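Local coordinates for protein glucose-resistance amylase regulator (Weissella paramesenteroides ATCC 33313, PDB 4RK6) that probably acts as a LacI-family transcriptional repressor that binds regulatory DNA, its sugar-binding core holding alpha-D-glucopyranose, at residues S220-D225 against K236-K241; S116-L121 against A192-A197; W80-L85 against S100-A105; A69-S74 against S91-T96. All coordinates share one frame; numbering follows the deposited sequence. Where two conformers were deposited one is given.

Contact 1 of 4, residues S220-D225 against K236-K241. With GLC (alpha-D-glucopyranose), chain C.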
loop_
_atom_site.group_PDB
_atom_site.type_symbol
_atom_site.label_atom_id
_atom_site.label_comp_id
_atom_site.label_asym_id
_atom_site.label_seq_id
_atom_site.Cartn_x
_atom_site.Cartn_y
_atom_site.Cartn_z
ATOM N N SER A 220 -10.990 22.604 6.080
ATOM C CA SER A 220 -9.996 21.988 6.948
ATOM C C SER A 220 -10.191 20.467 6.993
ATOM O O SER A 220 -11.322 19.983 6.923
ATOM C CB SER A 220 -10.103 22.593 8.356
ATOM O OG SER A 220 -9.605 23.934 8.379
ATOM N N ILE A 221 -9.093 19.712 7.130
ATOM C CA ILE A 221 -9.176 18.263 7.136
ATOM C C ILE A 221 -8.274 17.708 8.222
ATOM O O ILE A 221 -7.130 18.163 8.374
ATOM C CB ILE A 221 -8.758 17.632 5.775
ATOM C CG1 ILE A 221 -9.610 18.137 4.618
ATOM C CG2 ILE A 221 -8.840 16.106 5.814
ATOM C CD1 ILE A 221 -9.012 17.756 3.273
ATOM N N VAL A 222 -8.794 16.725 8.955
ATOM C CA VAL A 222 -7.981 15.872 9.823
ATOM C C VAL A 222 -8.272 14.425 9.448
ATOM O O VAL A 222 -9.435 14.036 9.307
ATOM C CB VAL A 222 -8.243 16.087 11.328
ATOM C CG1 VAL A 222 -7.383 15.132 12.151
ATOM C CG2 VAL A 222 -7.978 17.523 11.740
ATOM N N THR A 223 -7.229 13.620 9.267
ATOM C CA THR A 223 -7.418 12.194 8.961
ATOM C C THR A 223 -7.083 11.291 10.141
ATOM O O THR A 223 -6.413 11.707 11.079
ATOM C CB THR A 223 -6.578 11.687 7.768
ATOM O OG1 THR A 223 -5.221 11.477 8.177
ATOM C CG2 THR A 223 -6.622 12.626 6.613
ATOM N N ILE A 224 -7.565 10.063 10.063
ATOM C CA ILE A 224 -7.211 9.016 11.011
ATOM C C ILE A 224 -6.345 7.984 10.322
ATOM O O ILE A 224 -6.725 7.455 9.288
ATOM C CB ILE A 224 -8.455 8.332 11.584
ATOM C CG1 ILE A 224 -9.206 9.334 12.446
ATOM C CG2 ILE A 224 -8.029 7.094 12.388
ATOM C CD1 ILE A 224 -10.610 8.907 12.816
ATOM N N ASP A 225 -5.163 7.745 10.917
ATOM C CA ASP A 225 -4.227 6.650 10.648
ATOM C C ASP A 225 -2.789 7.194 10.654
ATOM O O ASP A 225 -1.915 6.643 11.305
ATOM C CB ASP A 225 -4.451 5.875 9.343
ATOM C CG ASP A 225 -5.606 4.898 9.426
ATOM O OD1 ASP A 225 -6.156 4.706 10.537
ATOM O OD2 ASP A 225 -5.995 4.364 8.360
ATOM N N LYS A 236 0.272 18.911 3.424
ATOM C CA LYS A 236 0.456 17.760 4.309
ATOM C C LYS A 236 -0.721 17.700 5.284
ATOM O O LYS A 236 -1.183 18.733 5.787
ATOM C CB LYS A 236 1.780 17.857 5.072
ATOM C CG LYS A 236 3.028 17.671 4.204
ATOM C CD LYS A 236 4.299 17.978 4.989
ATOM C CE LYS A 236 5.565 17.607 4.221
ATOM N NZ LYS A 236 5.930 16.161 4.312
ATOM N N LEU A 237 -1.182 16.491 5.553
ATOM C CA LEU A 237 -2.402 16.293 6.339
ATOM C C LEU A 237 -2.142 16.161 7.821
ATOM O O LEU A 237 -1.341 15.334 8.269
ATOM C CB LEU A 237 -3.162 15.060 5.837
ATOM C CG LEU A 237 -3.882 15.258 4.517
ATOM C CD1 LEU A 237 -4.083 13.921 3.813
ATOM C CD2 LEU A 237 -5.220 15.985 4.738
ATOM N N THR A 238 -2.858 16.991 8.565
ATOM C CA THR A 238 -3.009 16.842 10.014
ATOM C C THR A 238 -3.724 15.515 10.238
ATOM O O THR A 238 -4.674 15.157 9.501
ATOM C CB THR A 238 -3.778 18.035 10.567
ATOM O OG1 THR A 238 -2.971 19.211 10.373
ATOM C CG2 THR A 238 -4.078 17.885 12.054
ATOM N N THR A 239 -3.241 14.738 11.209
ATOM C CA THR A 239 -3.669 13.359 11.315
ATOM C C THR A 239 -3.552 12.833 12.759
ATOM O O THR A 239 -2.670 13.271 13.523
ATOM C CB THR A 239 -2.850 12.476 10.345
ATOM O OG1 THR A 239 -3.423 11.174 10.260
ATOM C CG2 THR A 239 -1.366 12.363 10.765
ATOM N N VAL A 240 -4.447 11.917 13.130
ATOM C CA VAL A 240 -4.225 11.065 14.313
ATOM C C VAL A 240 -3.435 9.859 13.872
ATOM O O VAL A 240 -3.922 8.975 13.140
ATOM C CB VAL A 240 -5.523 10.638 15.036
ATOM C CG1 VAL A 240 -5.237 9.578 16.114
ATOM C CG2 VAL A 240 -6.181 11.849 15.656
ATOM N N LYS A 241 -2.190 9.807 14.314
ATOM C CA LYS A 241 -1.317 8.716 13.965
ATOM C C LYS A 241 -1.506 7.536 14.907
ATOM O O LYS A 241 -1.309 7.672 16.113
ATOM C CB LYS A 241 0.142 9.141 14.012
ATOM C CG LYS A 241 1.055 8.095 13.375
ATOM C CD LYS A 241 2.486 8.606 13.308
ATOM C CE LYS A 241 3.265 8.006 12.153
ATOM N NZ LYS A 241 3.431 6.555 12.324
HETATM C C1 GLC C . -9.625 -0.307 9.813
HETATM C C2 GLC C . -8.992 -0.140 11.194
HETATM C C3 GLC C . -8.958 1.300 11.665
HETATM C C4 GLC C . -8.435 2.196 10.539
HETATM C C5 GLC C . -9.387 2.058 9.349
HETATM C C6 GLC C . -8.934 2.902 8.161
HETATM O O1 GLC C . -10.988 -0.324 9.999
HETATM O O2 GLC C . -9.712 -0.889 12.172
HETATM O O3 GLC C . -8.074 1.318 12.780
HETATM O O4 GLC C . -8.328 3.513 10.990
HETATM O O5 GLC C . -9.396 0.735 8.881
HETATM O O6 GLC C . -7.679 2.504 7.707
HETATM O O HOH W 1 0.586 5.234 11.406
#
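Thr223 and Thr239 face each other across two parallel strands, and the backbone ladder on which they sit carries most of the polar chemistry between 220-225 and 236-241. The strand axes approach to 4.6 Å and run 17° apart. Three backbone bonds form the ladder: Thr223 N to Thr238 O (3.0 Å), Val240 N to Thr223 O (2.8 Å) and Asp225 N to Val240 O (2.8 Å), none bent below 155° at the hydrogen.

Among the side chains, Thr223 OG1 and Thr239 OG1 lie 2.8 Å apart. Thr239 OG1 points there because it stands anti to its own backbone N (chi1 -169°); Thr223 OG1 is also hydrogen-bonded to Asp198. On the same face Leu237 divides its branches, CD2 meeting Ile221 CG2 at 3.8 Å while CD1 reaches Thr223 CG2. On the other face, the CG2 methyls of Val222 and Thr238 touch.

Beyond the corner at Ile224, Asp225 binds the sugar with both carboxylate oxygens: glucose O4 donates to Asp225 OD1 (2.5 Å) and glucose O6 to Asp225 OD2 (2.6 Å). Gln242 also bonds to OD1, which helps fix the carboxylate. Asp225 follows the C-terminal end of its strand, where it lines one side of the sugar cleft, as in the periplasmic-binding-protein fold; Thr96 binds the sugar from the other.

The two strands belong to a beta-alpha-beta unit whose short helix 229-232 packs on Thr223, Leu237 and Thr239, beside helix 198-210. Helix 110-123 covers the face of Val222, Ile224 and Val240, while strand 192-195 continues the sheet next to 220-223.

Contact 2 of 4, residues S116-L121 against A192-A197; sequences SIVDYL and AAIATA. With GLC (alpha-D-glucopyranose), chain C.
Ile194 points from its strand into helix 110-123, and its branches account for most of the contact between 116-121 and 192-197. Beyond CB the side chain divides. CG2, the shorter branch, stands anti to the backbone N (chi1 of -61° for CG1) and lies 4.1 Å from Ile117 CD1. CG1 sits between two helix residues one turn apart, 3.7 Å from Ile117 CG2 and 3.7 Å from Leu121 CD1. At the tip, CD1 comes to 3.6 Å from Ile117 CG2 and also reaches Val118 CG2 (4.0 Å), the Ile194 and Val118 side chains crossing at about a right angle.

The short axes of helix and strand are 10.2 Å apart and run nearly antiparallel, at 164°, the spacing of a helix layered on a sheet. This is the alpha/beta layering of the periplasmic-binding-protein-like fold, with the strand set between 220-223 and 129-132. Phe149 of helix 144-155 also touches Ile194, so a second helix shares the cover.

Two residues back along the strand, Ala192 CB points to the same side and faces the forked end of Leu121, 4.0 Å from CD1 and nearly as close to CD2. At the other end of the segment the chain leaves the strand for the sugar site: Ala197, in the N-cap position of the helix that follows, brings its CB to 3.7 Å from glucose C6.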
loop_
_atom_site.group_PDB
_atom_site.type_symbol
_atom_site.label_atom_id
_atom_site.label_comp_id
_atom_site.label_asym_id
_atom_site.label_seq_id
_atom_site.Cartn_x
_atom_site.Cartn_y
_atom_site.Cartn_z
ATOM N N SER A 116 -10.322 13.549 20.525
ATOM C CA SER A 116 -9.164 14.430 20.375
ATOM C C SER A 116 -9.300 15.288 19.114
ATOM O O SER A 116 -8.928 16.427 19.098
ATOM C CB SER A 116 -7.844 13.646 20.369
ATOM O OG SER A 116 -7.610 12.974 19.138
ATOM N N ILE A 117 -9.846 14.727 18.050
ATOM C CA ILE A 117 -9.937 15.472 16.797
ATOM C C ILE A 117 -11.016 16.542 16.904
ATOM O O ILE A 117 -10.817 17.664 16.511
ATOM C CB ILE A 117 -10.249 14.547 15.598
ATOM C CG1 ILE A 117 -9.119 13.525 15.407
ATOM C CG2 ILE A 117 -10.491 15.380 14.351
ATOM C CD1 ILE A 117 -9.471 12.409 14.442
ATOM N N VAL A 118 -12.170 16.166 17.450
ATOM C CA VAL A 118 -13.273 17.094 17.604
ATOM C C VAL A 118 -12.859 18.218 18.543
ATOM O O VAL A 118 -13.107 19.384 18.273
ATOM C CB VAL A 118 -14.518 16.352 18.132
ATOM C CG1 VAL A 118 -15.580 17.340 18.593
ATOM C CG2 VAL A 118 -15.076 15.433 17.079
ATOM N N ASP A 119 -12.189 17.876 19.641
ATOM C CA ASP A 119 -11.723 18.898 20.575
ATOM C C ASP A 119 -10.798 19.935 19.912
ATOM O O ASP A 119 -10.931 21.147 20.106
ATOM C CB ASP A 119 -11.014 18.247 21.755
ATOM C CG ASP A 119 -11.057 19.107 22.984
ATOM O OD1 ASP A 119 -12.166 19.430 23.461
ATOM O OD2 ASP A 119 -9.978 19.479 23.459
ATOM N N TYR A 120 -9.864 19.432 19.119
ATOM C CA TYR A 120 -8.941 20.275 18.380
ATOM C C TYR A 120 -9.666 21.148 17.368
ATOM O O TYR A 120 -9.424 22.353 17.288
ATOM C CB TYR A 120 -7.881 19.399 17.676
ATOM C CG TYR A 120 -6.980 20.173 16.781
ATOM C CD1 TYR A 120 -6.168 21.174 17.289
ATOM C CD2 TYR A 120 -6.942 19.922 15.425
ATOM C CE1 TYR A 120 -5.325 21.907 16.459
ATOM C CE2 TYR A 120 -6.111 20.645 14.593
ATOM C CZ TYR A 120 -5.314 21.626 15.095
ATOM O OH TYR A 120 -4.501 22.315 14.221
ATOM N N LEU A 121 -10.553 20.560 16.574
ATOM C CA LEU A 121 -11.240 21.343 15.557
ATOM C C LEU A 121 -12.111 22.448 16.173
ATOM O O LEU A 121 -12.139 23.557 15.661
ATOM C CB LEU A 121 -12.091 20.454 14.654
ATOM C CG LEU A 121 -11.276 19.609 13.651
ATOM C CD1 LEU A 121 -12.177 18.664 12.878
ATOM C CD2 LEU A 121 -10.487 20.473 12.700
ATOM N N ALA A 192 -14.973 21.947 8.189
ATOM C CA ALA A 192 -13.958 20.926 8.460
ATOM C C ALA A 192 -14.537 19.556 8.233
ATOM O O ALA A 192 -15.736 19.313 8.423
ATOM C CB ALA A 192 -13.440 21.035 9.877
ATOM N N ALA A 193 -13.674 18.650 7.796
ATOM C CA ALA A 193 -14.034 17.270 7.589
ATOM C C ALA A 193 -13.034 16.371 8.313
ATOM O O ALA A 193 -11.832 16.590 8.253
ATOM C CB ALA A 193 -14.053 16.944 6.107
ATOM N N ILE A 194 -13.558 15.395 9.035
ATOM C CA ILE A 194 -12.757 14.366 9.671
ATOM C C ILE A 194 -12.821 13.170 8.744
ATOM O O ILE A 194 -13.889 12.609 8.493
ATOM C CB ILE A 194 -13.298 13.993 11.058
ATOM C CG1 ILE A 194 -13.261 15.220 11.972
ATOM C CG2 ILE A 194 -12.473 12.864 11.639
ATOM C CD1 ILE A 194 -13.914 15.052 13.321
ATOM N N ALA A 195 -11.676 12.780 8.206
ATOM C CA ALA A 195 -11.604 11.685 7.251
ATOM C C ALA A 195 -11.284 10.382 7.961
ATOM O O ALA A 195 -10.300 10.324 8.702
ATOM C CB ALA A 195 -10.524 12.012 6.223
ATOM N N THR A 196 -12.051 9.313 7.716
ATOM C CA THR A 196 -11.879 8.079 8.496
ATOM C C THR A 196 -10.638 7.274 8.101
ATOM O O THR A 196 -10.278 6.312 8.782
ATOM C CB THR A 196 -13.098 7.126 8.413
ATOM O OG1 THR A 196 -13.275 6.665 7.064
ATOM C CG2 THR A 196 -14.318 7.802 8.906
ATOM N N ALA A 197 -10.004 7.654 6.994
ATOM C CA ALA A 197 -8.712 7.083 6.606
ATOM C C ALA A 197 -7.945 8.101 5.812
ATOM O O ALA A 197 -8.524 9.046 5.269
ATOM C CB ALA A 197 -8.893 5.807 5.812
HETATM C C1 GLC C . -9.625 -0.307 9.813
HETATM C C2 GLC C . -8.992 -0.140 11.194
HETATM C C3 GLC C . -8.958 1.300 11.665
HETATM C C4 GLC C . -8.435 2.196 10.539
HETATM C C5 GLC C . -9.387 2.058 9.349
HETATM C C6 GLC C . -8.934 2.902 8.161
HETATM O O1 GLC C . -10.988 -0.324 9.999
HETATM O O2 GLC C . -9.712 -0.889 12.172
HETATM O O3 GLC C . -8.074 1.318 12.780
HETATM O O4 GLC C . -8.328 3.513 10.990
HETATM O O5 GLC C . -9.396 0.735 8.881
HETATM O O6 GLC C . -7.679 2.504 7.707
#

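Contact 3 of 4, residues W80-L85 against S100-A105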
loop_
_atom_site.group_PDB
_atom_site.type_symbol
_atom_site.label_atom_id
_atom_site.label_comp_id
_atom_site.label_asym_id
_atom_site.label_seq_id
_atom_site.Cartn_x
_atom_site.Cartn_y
_atom_site.Cartn_z
ATOM N N TRP A 80 -18.413 -18.225 13.675
ATOM C CA TRP A 80 -18.081 -19.639 13.641
ATOM C C TRP A 80 -16.568 -19.871 13.503
ATOM O O TRP A 80 -16.078 -20.868 13.992
ATOM C CB TRP A 80 -18.860 -20.423 12.548
ATOM C CG TRP A 80 -18.664 -19.942 11.124
ATOM C CD1 TRP A 80 -19.536 -19.191 10.386
ATOM C CD2 TRP A 80 -17.534 -20.202 10.274
ATOM N NE1 TRP A 80 -19.016 -18.953 9.132
ATOM C CE2 TRP A 80 -17.789 -19.560 9.037
ATOM C CE3 TRP A 80 -16.339 -20.914 10.436
ATOM C CZ2 TRP A 80 -16.883 -19.605 7.967
ATOM C CZ3 TRP A 80 -15.431 -20.953 9.374
ATOM C CH2 TRP A 80 -15.710 -20.291 8.161
HETATM N N MSE A 81 -15.853 -18.965 12.843
HETATM C CA MSE A 81 -14.390 -19.103 12.684
HETATM C C MSE A 81 -13.696 -18.886 14.008
HETATM O O MSE A 81 -12.809 -19.633 14.363
HETATM C CB MSE A 81 -13.808 -18.115 11.635
HETATM C CG MSE A 81 -12.340 -18.435 11.332
HETATM SE SE MSE A 81 -11.720 -17.095 10.020
HETATM C CE MSE A 81 -12.848 -17.762 8.566
ATOM N N ILE A 82 -14.120 -17.859 14.740
ATOM C CA ILE A 82 -13.561 -17.559 16.055
ATOM C C ILE A 82 -13.843 -18.742 16.969
ATOM O O ILE A 82 -12.927 -19.301 17.572
ATOM C CB ILE A 82 -14.150 -16.261 16.646
ATOM C CG1 ILE A 82 -13.707 -15.049 15.824
ATOM C CG2 ILE A 82 -13.726 -16.093 18.107
ATOM C CD1 ILE A 82 -14.528 -13.801 16.079
ATOM N N ASP A 83 -15.106 -19.159 17.041
ATOM C CA ASP A 83 -15.464 -20.333 17.832
ATOM C C ASP A 83 -14.698 -21.598 17.447
ATOM O O ASP A 83 -14.154 -22.253 18.314
ATOM C CB ASP A 83 -16.971 -20.617 17.787
ATOM C CG ASP A 83 -17.776 -19.643 18.628
ATOM O OD1 ASP A 83 -17.482 -19.517 19.846
ATOM O OD2 ASP A 83 -18.712 -19.011 18.066
ATOM N N LYS A 84 -14.650 -21.946 16.160
ATOM C CA LYS A 84 -13.949 -23.166 15.754
ATOM C C LYS A 84 -12.455 -23.124 16.121
ATOM O O LYS A 84 -11.885 -24.128 16.564
ATOM C CB LYS A 84 -14.153 -23.451 14.257
ATOM C CG LYS A 84 -15.530 -24.052 13.943
ATOM C CD LYS A 84 -15.649 -24.368 12.455
ATOM C CE LYS A 84 -16.625 -25.495 12.156
ATOM N NZ LYS A 84 -16.217 -26.776 12.791
ATOM N N LEU A 85 -11.837 -21.966 15.996
ATOM C CA LEU A 85 -10.408 -21.854 16.347
ATOM C C LEU A 85 -10.212 -21.995 17.842
ATOM O O LEU A 85 -9.397 -22.792 18.296
ATOM C CB LEU A 85 -9.802 -20.538 15.840
ATOM C CG LEU A 85 -9.707 -20.445 14.317
ATOM C CD1 LEU A 85 -9.514 -19.001 13.925
ATOM C CD2 LEU A 85 -8.585 -21.307 13.760
ATOM N N SER A 100 -14.918 -9.982 19.373
ATOM C CA SER A 100 -15.752 -10.794 20.246
ATOM C C SER A 100 -15.379 -10.605 21.689
ATOM O O SER A 100 -14.214 -10.450 22.032
ATOM C CB SER A 100 -15.653 -12.275 19.894
ATOM O OG SER A 100 -16.267 -13.057 20.915
ATOM N N GLU A 101 -16.403 -10.616 22.536
ATOM C CA GLU A 101 -16.248 -10.659 23.988
ATOM C C GLU A 101 -15.437 -11.862 24.510
ATOM O O GLU A 101 -14.898 -11.828 25.624
ATOM C CB GLU A 101 -17.643 -10.626 24.653
ATOM C CG GLU A 101 -18.572 -11.803 24.325
ATOM C CD GLU A 101 -19.140 -11.806 22.902
ATOM O OE1 GLU A 101 -19.595 -12.875 22.445
ATOM O OE2 GLU A 101 -19.137 -10.756 22.224
ATOM N N GLN A 102 -15.335 -12.902 23.685
ATOM C CA GLN A 102 -14.619 -14.118 24.017
ATOM C C GLN A 102 -13.104 -13.986 23.910
ATOM O O GLN A 102 -12.387 -14.858 24.389
ATOM C CB GLN A 102 -15.031 -15.254 23.073
ATOM C CG GLN A 102 -16.495 -15.668 23.109
ATOM C CD GLN A 102 -16.855 -16.481 21.879
ATOM O OE1 GLN A 102 -16.793 -15.978 20.756
ATOM N NE2 GLN A 102 -17.179 -17.742 22.077
ATOM N N ILE A 103 -12.624 -12.928 23.252
ATOM C CA ILE A 103 -11.205 -12.831 22.927
ATOM C C ILE A 103 -10.579 -11.502 23.322
ATOM O O ILE A 103 -11.272 -10.523 23.504
ATOM C CB ILE A 103 -10.958 -13.069 21.420
ATOM C CG1 ILE A 103 -11.464 -11.927 20.545
ATOM C CG2 ILE A 103 -11.527 -14.415 20.984
ATOM C CD1 ILE A 103 -11.102 -12.137 19.083
ATOM N N SER A 104 -9.263 -11.487 23.444
ATOM C CA SER A 104 -8.550 -10.249 23.736
ATOM C C SER A 104 -8.369 -9.416 22.468
ATOM O O SER A 104 -8.461 -9.915 21.351
ATOM C CB SER A 104 -7.182 -10.527 24.359
ATOM O OG SER A 104 -7.328 -11.126 25.635
ATOM N N ALA A 105 -8.112 -8.134 22.664
ATOM C CA ALA A 105 -7.984 -7.212 21.535
ATOM C C ALA A 105 -6.906 -6.219 21.847
ATOM O O ALA A 105 -6.782 -5.792 22.975
ATOM C CB ALA A 105 -9.283 -6.475 21.281
#
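Ser100 begins the contact by placing its CB 4.3 Å from Ile82 CD1. It opens a type I beta turn that runs to Ile103. Its OG accepts from the backbone N of Gln102, an ST turn, and donates to the Gln102 side-chain OE1 over 3.0 Å, meeting a lone pair in the carbonyl plane.

Gln102 extends toward the helix beyond CG. Its NE2 donates to Asp83 OD1 at 2.9 Å in a nearly straight bond. The acceptor lies near the amide plane, whereas the donor meets the syn side of OD1 20° out of the carboxylate plane; the two flat groups are turned 64° apart. With CG beside the backbone N (chi1 -74°), Asp83 brings its carboxylate round to this amide.

Ile103 follows, its CG2 4.0 Å from the CG2 of Ile82, the side chains crossing at about a right angle. It also packs on Val92 of strand 91-95; helix 79-87 is thus tied to the turn leading into strand 104-108.

The chemistry is graded by depth: methyl packing lies beneath a polar bridge at the more exposed edge. Bonds at both amide atoms, NE2 to Asp83 and OE1 to Ser100, set the rotation of the Gln102 amide.

Contact 4 of 4, residues A69-S74 against S91-T96. With GLC (alpha-D-glucopyranose), chain C.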
loop_
_atom_site.group_PDB
_atom_site.type_symbol
_atom_site.label_atom_id
_atom_site.label_comp_id
_atom_site.label_asym_id
_atom_site.label_seq_id
_atom_site.Cartn_x
_atom_site.Cartn_y
_atom_site.Cartn_z
ATOM N N ALA A 69 -1.794 -19.476 17.202
ATOM C CA ALA A 69 -2.569 -18.258 17.389
ATOM C C ALA A 69 -2.954 -17.726 16.051
ATOM O O ALA A 69 -2.248 -17.944 15.073
ATOM C CB ALA A 69 -1.777 -17.208 18.148
ATOM N N VAL A 70 -4.067 -16.997 16.021
ATOM C CA VAL A 70 -4.542 -16.351 14.811
ATOM C C VAL A 70 -4.865 -14.941 15.186
ATOM O O VAL A 70 -5.618 -14.705 16.115
ATOM C CB VAL A 70 -5.798 -17.033 14.239
ATOM C CG1 VAL A 70 -6.347 -16.238 13.057
ATOM C CG2 VAL A 70 -5.473 -18.462 13.839
ATOM N N PHE A 71 -4.281 -14.004 14.456
ATOM C CA PHE A 71 -4.502 -12.609 14.646
ATOM C C PHE A 71 -5.476 -12.126 13.600
ATOM O O PHE A 71 -5.248 -12.328 12.416
ATOM C CB PHE A 71 -3.180 -11.862 14.568
ATOM C CG PHE A 71 -2.246 -12.261 15.673
ATOM C CD1 PHE A 71 -2.492 -11.832 16.971
ATOM C CD2 PHE A 71 -1.223 -13.156 15.454
ATOM C CE1 PHE A 71 -1.681 -12.238 18.017
ATOM C CE2 PHE A 71 -0.406 -13.559 16.493
ATOM C CZ PHE A 71 -0.640 -13.103 17.777
HETATM N N MSE A 72 -6.553 -11.492 14.051
HETATM C CA MSE A 72 -7.611 -10.997 13.163
HETATM C C MSE A 72 -7.534 -9.498 13.030
HETATM O O MSE A 72 -7.548 -8.795 14.027
HETATM C CB MSE A 72 -8.960 -11.353 13.785
HETATM C CG MSE A 72 -9.017 -12.828 14.132
HETATM SE SE MSE A 72 -9.261 -13.880 12.483
HETATM C CE MSE A 72 -9.646 -15.606 13.340
ATOM N N LEU A 73 -7.477 -8.988 11.796
ATOM C CA LEU A 73 -7.426 -7.535 11.559
ATOM C C LEU A 73 -8.775 -6.955 11.123
ATOM O O LEU A 73 -9.026 -5.774 11.333
ATOM C CB LEU A 73 -6.406 -7.201 10.480
ATOM C CG LEU A 73 -5.004 -7.794 10.539
ATOM C CD1 LEU A 73 -4.045 -6.885 9.785
ATOM C CD2 LEU A 73 -4.514 -8.007 11.959
ATOM N N SER A 74 -9.615 -7.788 10.507
ATOM C CA SER A 74 -10.898 -7.346 9.957
ATOM C C SER A 74 -11.913 -7.098 11.067
ATOM O O SER A 74 -11.707 -7.496 12.221
ATOM C CB SER A 74 -11.466 -8.393 8.981
ATOM O OG SER A 74 -10.511 -8.828 8.028
ATOM N N SER A 91 -5.231 -19.765 20.103
ATOM C CA SER A 91 -5.489 -18.433 20.597
ATOM C C SER A 91 -5.955 -17.536 19.479
ATOM O O SER A 91 -5.444 -17.601 18.364
ATOM C CB SER A 91 -4.227 -17.827 21.217
ATOM O OG SER A 91 -3.936 -18.478 22.432
ATOM N N VAL A 92 -6.928 -16.700 19.781
ATOM C CA VAL A 92 -7.447 -15.764 18.798
ATOM C C VAL A 92 -7.402 -14.408 19.441
ATOM O O VAL A 92 -7.898 -14.240 20.548
ATOM C CB VAL A 92 -8.888 -16.107 18.363
ATOM C CG1 VAL A 92 -9.377 -15.128 17.326
ATOM C CG2 VAL A 92 -8.971 -17.527 17.824
ATOM N N ILE A 93 -6.784 -13.450 18.754
ATOM C CA ILE A 93 -6.651 -12.104 19.242
ATOM C C ILE A 93 -7.006 -11.160 18.100
ATOM O O ILE A 93 -6.578 -11.385 16.985
ATOM C CB ILE A 93 -5.222 -11.842 19.747
ATOM C CG1 ILE A 93 -4.947 -12.701 20.982
ATOM C CG2 ILE A 93 -5.024 -10.367 20.059
ATOM C CD1 ILE A 93 -3.491 -12.789 21.359
ATOM N N SER A 94 -7.804 -10.141 18.379
ATOM C CA SER A 94 -8.173 -9.169 17.337
ATOM C C SER A 94 -7.407 -7.855 17.481
ATOM O O SER A 94 -7.046 -7.433 18.583
ATOM C CB SER A 94 -9.689 -8.951 17.270
ATOM O OG SER A 94 -10.198 -8.373 18.444
ATOM N N LEU A 95 -7.139 -7.235 16.334
ATOM C CA LEU A 95 -6.286 -6.063 16.236
ATOM C C LEU A 95 -7.021 -4.915 15.554
ATOM O O LEU A 95 -7.576 -5.086 14.477
ATOM C CB LEU A 95 -5.014 -6.410 15.466
ATOM C CG LEU A 95 -3.927 -7.194 16.233
ATOM C CD1 LEU A 95 -4.364 -8.539 16.735
ATOM C CD2 LEU A 95 -2.732 -7.373 15.311
ATOM N N THR A 96 -7.049 -3.771 16.228
ATOM C CA THR A 96 -7.708 -2.530 15.783
ATOM C C THR A 96 -9.228 -2.600 15.898
ATOM O O THR A 96 -9.932 -1.675 15.528
ATOM C CB THR A 96 -7.283 -2.074 14.359
ATOM O OG1 THR A 96 -8.007 -2.807 13.361
ATOM C CG2 THR A 96 -5.793 -2.219 14.157
HETATM C C1 GLC C . -9.625 -0.307 9.813
HETATM C C2 GLC C . -8.992 -0.140 11.194
HETATM C C3 GLC C . -8.958 1.300 11.665
HETATM C C4 GLC C . -8.435 2.196 10.539
HETATM C C5 GLC C . -9.387 2.058 9.349
HETATM C C6 GLC C . -8.934 2.902 8.161
HETATM O O1 GLC C . -10.988 -0.324 9.999
HETATM O O2 GLC C . -9.712 -0.889 12.172
HETATM O O3 GLC C . -8.074 1.318 12.780
HETATM O O4 GLC C . -8.328 3.513 10.990
HETATM O O5 GLC C . -9.396 0.735 8.881
HETATM O O6 GLC C . -7.679 2.504 7.707
#
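Phe71 lies alongside Ile93 on neighbouring parallel strands, the two side chains pointing the same way. These strands, 69-72 and 91-95, are the outer members of a beta-alpha-beta unit completed by helix 79-87. Their axes approach to 4.6 Å at an angle of 17°. Four backbone bonds tie them: Ser91 O accepts from Val70 N, Val70 O from Ile93 N, Ile93 O from Met72 N, and Met72 O from Leu95 N. This alternation of donors and acceptors, with successive bridges from Ala69-Ser91 to Met72-Ser94, is the evidence for a regular parallel register.

On the face of Phe71, the ring atom CE1 is 3.8 Å from Ile93 CD1, while the neighbouring CD1 is 3.8 Å from Leu95 CD1. Both methyls approach the ring obliquely. Leu32 of helix 24-39 adds to this side. Leu95 turns its second methyl to Leu73, the two CD2 atoms meeting at 3.8 Å.

The opposite face carries Met72, a selenomethionine, and Val92. In one of the two conformers of Met72, a bend at chi2 (-75°) puts both CG and CE 4.0 Å from Val92 CG1. Leu85 of helix 79-87 covers both residues.

Past the strand end, Thr96 takes a positive phi (74°) as the chain turns into the sugar pocket. Its OG1 donates to Leu95 O at 2.6 Å and accepts from the glucose hydroxyl O2 at 2.8 Å.

Contacts 1 and 4 are buried parallel strand pairs, each from a beta-alpha-beta unit, lying on opposite sides of the chain's centre with glucose touching both. Their chemistry differs at the sugar: contact 1 offers a carboxylate, contact 4 a single hydroxyl. Contact 2, also buried, is purely apolar, and its strand is the direct neighbour of strand 220-223 of contact 1, Val222 O lying 2.8 Å from Ala195 N. Contact 3 is only partly buried and relies on one side-chain hydrogen bond besides its methyl packing; it supplies the helix and neighbouring strand of contact 4, with Ser104 O 3.1 Å from Ser94 N. The centres of contacts 2 and 3 lie about 32 Å apart.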